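Local coordinates for haloacid dehalogenase-like hydrolase (Salmonella enterica subsp. enterica serovar Typhi, PDB 4EZE), which probably removes the phosphate from O-phosphoserine in the last step of serine biosynthesis, as a magnesium-dependent phosphatase of the haloacid dehalogenase superfamily, at residues I241-A244 / A245-K248. Numbering follows the deposited sequence.
Sequences IMNA and ANKK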
# COMPACT_ATOMS: atom_id res chain seq x y z
N ILE A 241 -4.47 3.05 21.16
CA ILE A 241 -4.94 3.39 19.82
C ILE A 241 -3.96 2.85 18.79
O ILE A 241 -2.77 2.82 19.05
CB ILE A 241 -5.11 4.92 19.67
CG1 ILE A 241 -6.42 5.36 20.35
CG2 ILE A 241 -5.09 5.36 18.22
CD1 ILE A 241 -6.32 6.71 21.02
N MET A 242 -4.48 2.45 17.63
CA MET A 242 -3.66 1.91 16.55
C MET A 242 -2.93 3.03 15.83
O MET A 242 -3.38 3.49 14.79
CB MET A 242 -4.54 1.14 15.56
CG MET A 242 -3.78 0.48 14.41
SD MET A 242 -2.96 -1.09 14.84
CE MET A 242 -4.28 -2.26 14.50
N ASN A 243 -1.83 3.49 16.39
CA ASN A 243 -1.01 4.50 15.72
C ASN A 243 0.01 3.81 14.84
O ASN A 243 -0.14 2.62 14.53
CB ASN A 243 -0.30 5.41 16.74
CG ASN A 243 0.57 4.64 17.70
OD1 ASN A 243 0.86 3.45 17.50
ND2 ASN A 243 1.00 5.31 18.76
N ALA A 244 1.04 4.56 14.43
CA ALA A 244 1.99 4.10 13.43
C ALA A 244 2.80 2.93 13.98
O ALA A 244 2.91 1.87 13.35
CB ALA A 244 2.90 5.24 12.96
N ALA A 245 3.36 3.11 15.16
CA ALA A 245 4.15 2.04 15.78
C ALA A 245 3.28 0.79 16.03
O ALA A 245 3.73 -0.35 15.87
CB ALA A 245 4.79 2.56 17.06
N ASN A 246 2.02 0.99 16.38
CA ASN A 246 1.16 -0.18 16.53
C ASN A 246 0.78 -0.91 15.25
O ASN A 246 0.41 -2.09 15.28
CB ASN A 246 -0.08 0.15 17.35
CG ASN A 246 0.09 -0.26 18.80
OD1 ASN A 246 -0.55 0.29 19.69
ND2 ASN A 246 0.96 -1.23 19.03
N LYS A 247 0.87 -0.23 14.11
CA LYS A 247 0.57 -0.89 12.85
C LYS A 247 1.71 -1.85 12.54
O LYS A 247 1.49 -3.00 12.15
CB LYS A 247 0.33 0.13 11.74
CG LYS A 247 -1.10 0.66 11.75
CD LYS A 247 -1.20 2.00 11.07
CE LYS A 247 -1.10 1.87 9.57
NZ LYS A 247 -1.11 3.23 8.98
N LYS A 248 2.92 -1.38 12.77
CA LYS A 248 4.09 -2.24 12.66
C LYS A 248 3.96 -3.45 13.61
O LYS A 248 4.11 -4.60 13.21
CB LYS A 248 5.35 -1.43 12.98
CG LYS A 248 6.52 -2.31 13.34
CD LYS A 248 7.81 -1.53 13.44
CE LYS A 248 8.96 -2.47 13.77
NZ LYS A 248 10.16 -1.64 14.02
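Met242 lays its thioether against the first turn of helix 244-258, just ahead of the N-cap. Its CG, anti to the backbone N (chi1 -178°), meets Lys247 CG at 3.8 Å, the two chains crossing at about a right angle; the bend beyond brings Met242 SD to 3.5 Å from Asn246 O. The backbone makes an inverse gamma turn centred on Met242, and Asn243 follows as the N-cap. With CG between its backbone N and carbonyl carbon (chi1 57°), Asn243 points its amide oxygen forward at the first turn of the helix, and OD1 accepts from Asn246 N at 2.9 Å, a capping bond with the donor nearly in line with the C=O bond. Asn243 O takes a weak bond from Lys247 N (3.1 Å). That same N-H is shared weakly with Ala244 O, which also takes a weak i+4 bond from Lys248 N at 3.3 Å, where the helical pattern sets in. Lys247 NZ reaches beyond the turn to a salt bridge with Asp274 and a long, weak ion pair with Asp114, the predicted nucleophile, consistent with the active-site lysine of haloacid dehalogenase phosphatases. Around this helix start, Met242 touches Phe222 of strand 220-224, Asn243 meets Asn153 of helix 152-161, and Ala244 packs on Pro276 of helix 275-280.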